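Local coordinates for rifamycin polyketide synthase (Amycolatopsis mediterranei, PDB 4LN9), which probably dehydrates a beta-hydroxy polyketide intermediate, as the double-hotdog dehydratase domain of the terminal module of the rifamycin polyketide synthase, at residues 98-103 and 150-155; 266-271 and 307-312. All blocks are in the same frame, centred on the assembly; numbering follows the deposited sequence.

Interaction 1: 98-103 and 150-155; sequences VLDELV and TGVLVP
Val98 pairs with Val154 at one end, and Val103 with Thr150 at the other, of an antiparallel pairing of 98-103 with 150-154, whose axes run 4.5 Å apart at 176°. Each of these end pairs is joined by two backbone bonds, with Val154 N 2.9 Å from Val98 O. On the face of Leu99, Leu102 and Leu153, Leu99 CD1 meets Leu153 CD2 at 3.6 Å, the two side chains crossing at a slant. With CG anti to its carbonyl carbon (chi1 -62°), Leu153 turns CD2 over to Val98 O, 3.5 Å away. Further along, Leu102 CD1 lies over the backbone of Thr150 and Gly151. The strands belong to the first hotdog half of the double-hotdog fold, and Leu99 packs on Val84 and Val88 of helix 80-93. Between the two ends the register slips by one residue. Asp100 and Glu101 both face Val152, which makes a classic beta bulge. Val152 O receives weak bonds from Asp100 N and Glu101 N, while Val152 N gives a sound one to Glu101 O. Leu99, just before the bulge, is the centre of an inverse gamma turn. The opposite face carries Val98 and Val154. Val154 CG2 fits against both CB and CG1 of Val98, 3.5 Å from Val98 CB. The other branch, Val154 CG1, lies 3.6 Å from Asp100 OD2 and also touches Asp100 CB. Thr150 is on this face too, and its OG1 is hydrogen-bonded to Asp134 OD1.

Interaction 2: 266-271 and 307-312; sequences AWNGLR and LDSLVG
Leu310 lies alongside Trp267 and points the same way, where 309-312 pairs antiparallel with 266-268. From CB, 4.2 Å from Ala266 O, the Leu310 side chain runs out with CG anti to the backbone N (chi1 172°). This carries CD1 over one face of the indole. Leu310 CD1 sits 3.5 Å from the centroid of the five-membered ring of Trp267 and only 5° off its normal, a CH-pi contact. Leu310 CD1 is also 3.5 Å from Ala266 O. The side chains of Leu307 and Trp267 cross at about a right angle, and Leu307 CD2 is 3.8 Å from Trp267 CZ3. Leu307 CD1 touches Leu270 CB and Asn268 O. In this second hotdog half, Trp267 and Leu310 both rest on Leu243 of helix 236-251. Trp267 and Leu270 also touch Val84 of helix 80-93, so their face lies against helices of both halves. Paired backbone bonds link Ala266 with Val311 and Asn268 with Ser309. Asp308 and Ser309 both face Asn268 in a classic beta bulge, at a corner of the chain. Gly269 turns the other strand there with positive phi. Asp308 N bonds to Gly269 O at 3.0 Å, from above the carbonyl plane. Asp308 OD2 is 4.1 Å from Arg271 NH1, beyond a salt bridge; Arg271 NE pairs instead with Glu156. On the face of Asn268 and Ser309, one water donates to Asn268 OD1 and Ala266 O and accepts from Ser309 OG.

Interaction 1 comes first along the chain and closes before interaction 2 opens. Their centres lie about 10 Å apart, on the same side of the chain's centre. The strand order across this region is 146-154, 98-104, 263-272, 303-313, all antiparallel. Probable backbone hydrogen bonds join the inner pair, from Trp267 N to Leu102 O and from Leu270 N to Leu99 O. Gly269 and Leu270 both face Leu99 in a G1 beta bulge, and Glu101 packs on Asn268. Consistent with a double hotdog, the seam between the halves probably falls between the two contacts, and their backbones are joined there into continuous strand pairing.

Interaction 1: 98-103 and 150-155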
loop_
_atom_site.group_PDB
_atom_site.type_symbol
_atom_site.label_atom_id
_atom_site.label_comp_id
_atom_site.label_asym_id
_atom_site.label_seq_id
_atom_site.Cartn_x
_atom_site.Cartn_y
_atom_site.Cartn_z
ATOM N N VAL A 98 1.720 -21.521 -1.763
ATOM C CA VAL A 98 1.728 -22.355 -2.966
ATOM C C VAL A 98 1.285 -21.583 -4.202
ATOM O O VAL A 98 0.202 -20.996 -4.225
ATOM C CB VAL A 98 0.846 -23.609 -2.802
ATOM C CG1 VAL A 98 0.801 -24.399 -4.102
ATOM C CG2 VAL A 98 1.370 -24.475 -1.666
ATOM N N LEU A 99 2.131 -21.580 -5.229
ATOM C CA LEU A 99 1.799 -20.924 -6.488
ATOM C C LEU A 99 1.021 -21.863 -7.408
ATOM O O LEU A 99 1.603 -22.641 -8.164
ATOM C CB LEU A 99 3.060 -20.388 -7.181
ATOM C CG LEU A 99 2.861 -19.456 -8.384
ATOM C CD1 LEU A 99 1.898 -18.326 -8.048
ATOM C CD2 LEU A 99 4.193 -18.902 -8.870
ATOM N N ASP A 100 -0.303 -21.827 -7.271
ATOM C CA ASP A 100 -1.208 -22.692 -8.026
ATOM C C ASP A 100 -1.041 -22.421 -9.517
ATOM O O ASP A 100 -0.846 -23.341 -10.311
ATOM C CB ASP A 100 -2.655 -22.402 -7.601
ATOM C CG ASP A 100 -3.610 -23.542 -7.917
ATOM O OD1 ASP A 100 -3.154 -24.594 -8.417
ATOM O OD2 ASP A 100 -4.824 -23.386 -7.653
ATOM N N GLU A 101 -1.007 -21.139 -9.869
ATOM C CA GLU A 101 -0.889 -20.725 -11.262
ATOM C C GLU A 101 -0.332 -19.306 -11.357
ATOM O O GLU A 101 -0.614 -18.458 -10.509
ATOM C CB GLU A 101 -2.253 -20.813 -11.953
ATOM C CG GLU A 101 -2.234 -20.481 -13.437
ATOM C CD GLU A 101 -3.552 -20.798 -14.118
ATOM O OE1 GLU A 101 -4.545 -21.062 -13.406
ATOM O OE2 GLU A 101 -3.588 -20.815 -15.367
ATOM N N LEU A 102 0.554 -19.087 -12.325
ATOM C CA LEU A 102 0.984 -17.736 -12.669
ATOM C C LEU A 102 1.175 -17.606 -14.172
ATOM O O LEU A 102 1.871 -18.412 -14.790
ATOM C CB LEU A 102 2.280 -17.374 -11.938
ATOM C CG LEU A 102 2.671 -15.893 -11.950
ATOM C CD1 LEU A 102 1.669 -15.066 -11.160
ATOM C CD2 LEU A 102 4.080 -15.695 -11.408
ATOM N N VAL A 103 0.461 -16.661 -14.775
ATOM C CA VAL A 103 0.611 -16.402 -16.200
ATOM C C VAL A 103 1.399 -15.119 -16.435
ATOM O O VAL A 103 1.099 -14.083 -15.840
ATOM C CB VAL A 103 -0.754 -16.303 -16.906
ATOM C CG1 VAL A 103 -0.571 -15.901 -18.362
ATOM C CG2 VAL A 103 -1.500 -17.626 -16.802
ATOM N N THR A 150 -0.381 -12.463 -13.667
ATOM C CA THR A 150 -1.583 -12.626 -12.871
ATOM C C THR A 150 -1.737 -14.103 -12.535
ATOM O O THR A 150 -1.365 -14.964 -13.334
ATOM C CB THR A 150 -2.826 -12.128 -13.638
ATOM O OG1 THR A 150 -3.983 -12.225 -12.800
ATOM C CG2 THR A 150 -3.044 -12.947 -14.902
ATOM N N GLY A 151 -2.100 -14.396 -11.291
ATOM C CA GLY A 151 -2.149 -15.781 -10.845
ATOM C C GLY A 151 -2.929 -16.022 -9.570
ATOM O O GLY A 151 -3.752 -15.204 -9.160
ATOM N N VAL A 152 -2.682 -17.181 -8.967
ATOM C CA VAL A 152 -3.435 -17.645 -7.812
ATOM C C VAL A 152 -2.493 -18.326 -6.824
ATOM O O VAL A 152 -1.683 -19.170 -7.213
ATOM C CB VAL A 152 -4.518 -18.656 -8.233
ATOM C CG1 VAL A 152 -5.249 -19.193 -7.011
ATOM C CG2 VAL A 152 -5.494 -18.014 -9.208
ATOM N N LEU A 153 -2.515 -17.867 -5.577
ATOM C CA LEU A 153 -1.810 -18.542 -4.495
ATOM C C LEU A 153 -2.782 -19.255 -3.568
ATOM O O LEU A 153 -3.898 -18.790 -3.349
ATOM C CB LEU A 153 -0.967 -17.542 -3.707
ATOM C CG LEU A 153 0.114 -16.893 -4.572
ATOM C CD1 LEU A 153 0.415 -15.485 -4.083
ATOM C CD2 LEU A 153 1.371 -17.749 -4.580
ATOM N N VAL A 154 -2.388 -20.438 -3.105
ATOM C CA VAL A 154 -3.262 -21.259 -2.274
ATOM C C VAL A 154 -2.518 -21.707 -1.022
ATOM O O VAL A 154 -1.288 -21.720 -0.999
ATOM C CB VAL A 154 -3.776 -22.496 -3.039
ATOM C CG1 VAL A 154 -4.532 -22.072 -4.288
ATOM C CG2 VAL A 154 -2.623 -23.423 -3.394
ATOM N N PRO A 155 -3.264 -22.037 0.043
ATOM C CA PRO A 155 -2.604 -22.513 1.254
ATOM C C PRO A 155 -1.999 -23.893 1.025
ATOM O O PRO A 155 -2.330 -24.554 0.040
ATOM C CB PRO A 155 -3.750 -22.597 2.275
ATOM C CG PRO A 155 -4.889 -21.834 1.675
ATOM C CD PRO A 155 -4.726 -21.985 0.192
#

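Interaction 2: 266-271 and 307-312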
loop_
_atom_site.group_PDB
_atom_site.type_symbol
_atom_site.label_atom_id
_atom_site.label_comp_id
_atom_site.label_asym_id
_atom_site.label_seq_id
_atom_site.Cartn_x
_atom_site.Cartn_y
_atom_site.Cartn_z
ATOM N N ALA A 266 3.409 -19.875 -18.846
ATOM C CA ALA A 266 2.482 -20.286 -17.793
ATOM C C ALA A 266 3.136 -21.222 -16.777
ATOM O O ALA A 266 3.605 -22.306 -17.126
ATOM C CB ALA A 266 1.244 -20.932 -18.395
ATOM N N TRP A 267 3.062 -20.834 -15.508
ATOM C CA TRP A 267 3.588 -21.635 -14.406
ATOM C C TRP A 267 2.447 -22.321 -13.721
ATOM O O TRP A 267 1.462 -21.675 -13.362
ATOM C CB TRP A 267 4.291 -20.728 -13.403
ATOM C CG TRP A 267 5.504 -20.022 -13.953
ATOM C CD1 TRP A 267 5.538 -18.931 -14.818
ATOM C CD2 TRP A 267 6.909 -20.291 -13.623
ATOM N NE1 TRP A 267 6.830 -18.532 -15.045
ATOM C CE2 TRP A 267 7.701 -19.320 -14.377
ATOM C CE3 TRP A 267 7.563 -21.221 -12.830
ATOM C CZ2 TRP A 267 9.084 -19.311 -14.334
ATOM C CZ3 TRP A 267 8.957 -21.184 -12.774
ATOM C CH2 TRP A 267 9.697 -20.251 -13.506
ATOM N N ASN A 268 2.636 -23.587 -13.366
ATOM C CA ASN A 268 1.605 -24.328 -12.653
ATOM C C ASN A 268 2.207 -25.172 -11.542
ATOM O O ASN A 268 3.165 -25.911 -11.767
ATOM C CB ASN A 268 0.828 -25.220 -13.622
ATOM C CG ASN A 268 0.036 -24.423 -14.640
ATOM O OD1 ASN A 268 0.439 -24.297 -15.797
ATOM N ND2 ASN A 268 -1.092 -23.872 -14.210
ATOM N N GLY A 269 1.708 -24.985 -10.323
ATOM C CA GLY A 269 2.104 -25.823 -9.194
ATOM C C GLY A 269 3.548 -25.617 -8.778
ATOM O O GLY A 269 4.316 -26.575 -8.667
ATOM N N LEU A 270 3.903 -24.372 -8.480
ATOM C CA LEU A 270 5.222 -24.083 -7.940
ATOM C C LEU A 270 5.243 -23.978 -6.417
ATOM O O LEU A 270 4.462 -23.233 -5.817
ATOM C CB LEU A 270 5.838 -22.838 -8.574
ATOM C CG LEU A 270 7.264 -22.684 -8.042
ATOM C CD1 LEU A 270 8.328 -22.801 -9.128
ATOM C CD2 LEU A 270 7.453 -21.425 -7.201
ATOM N N ARG A 271 6.125 -24.758 -5.800
ATOM C CA ARG A 271 6.291 -24.754 -4.352
ATOM C C ARG A 271 7.746 -24.514 -3.989
ATOM O O ARG A 271 8.634 -25.230 -4.453
ATOM C CB ARG A 271 5.859 -26.094 -3.766
ATOM C CG ARG A 271 4.360 -26.256 -3.625
ATOM C CD ARG A 271 4.029 -27.660 -3.158
ATOM N NE ARG A 271 2.598 -27.926 -3.238
ATOM C CZ ARG A 271 1.961 -28.250 -4.358
ATOM N NH1 ARG A 271 2.637 -28.407 -5.488
ATOM N NH2 ARG A 271 0.649 -28.440 -4.343
ATOM N N LEU A 307 8.178 -27.936 -9.284
ATOM C CA LEU A 307 7.366 -27.248 -10.273
ATOM C C LEU A 307 6.610 -28.279 -11.105
ATOM O O LEU A 307 7.223 -29.134 -11.744
ATOM C CB LEU A 307 8.261 -26.398 -11.176
ATOM C CG LEU A 307 7.604 -25.765 -12.401
ATOM C CD1 LEU A 307 6.394 -24.945 -11.982
ATOM C CD2 LEU A 307 8.606 -24.902 -13.153
ATOM N N ASP A 308 5.281 -28.262 -11.015
ATOM C CA ASP A 308 4.463 -29.248 -11.719
ATOM C C ASP A 308 4.567 -29.060 -13.230
ATOM O O ASP A 308 4.767 -30.022 -13.972
ATOM C CB ASP A 308 2.995 -29.161 -11.284
ATOM C CG ASP A 308 2.767 -29.693 -9.880
ATOM O OD1 ASP A 308 3.664 -30.379 -9.347
ATOM O OD2 ASP A 308 1.680 -29.439 -9.318
ATOM N N SER A 309 4.481 -27.809 -13.672
ATOM C CA SER A 309 4.395 -27.504 -15.095
ATOM C C SER A 309 4.837 -26.071 -15.393
ATOM O O SER A 309 4.412 -25.129 -14.725
ATOM C CB SER A 309 2.970 -27.740 -15.602
ATOM O OG SER A 309 2.864 -27.447 -16.985
ATOM N N LEU A 310 5.714 -25.919 -16.382
ATOM C CA LEU A 310 5.947 -24.625 -17.018
ATOM C C LEU A 310 5.786 -24.719 -18.534
ATOM O O LEU A 310 6.448 -25.524 -19.188
ATOM C CB LEU A 310 7.343 -24.100 -16.668
ATOM C CG LEU A 310 7.822 -22.842 -17.400
ATOM C CD1 LEU A 310 6.997 -21.632 -16.992
ATOM C CD2 LEU A 310 9.302 -22.599 -17.141
ATOM N N VAL A 311 4.849 -23.944 -19.076
ATOM C CA VAL A 311 4.683 -23.827 -20.524
ATOM C C VAL A 311 5.285 -22.514 -21.033
ATOM O O VAL A 311 5.231 -21.495 -20.346
ATOM C CB VAL A 311 3.194 -23.896 -20.922
ATOM C CG1 VAL A 311 3.005 -23.449 -22.365
ATOM C CG2 VAL A 311 2.653 -25.305 -20.720
ATOM N N GLY A 312 5.925 -22.561 -22.200
ATOM C CA GLY A 312 6.626 -21.394 -22.740
ATOM C C GLY A 312 6.004 -20.854 -24.016
ATOM O O GLY A 312 5.143 -21.500 -24.613
HETATM O O HOH W 1 2.210 -24.517 -17.490
#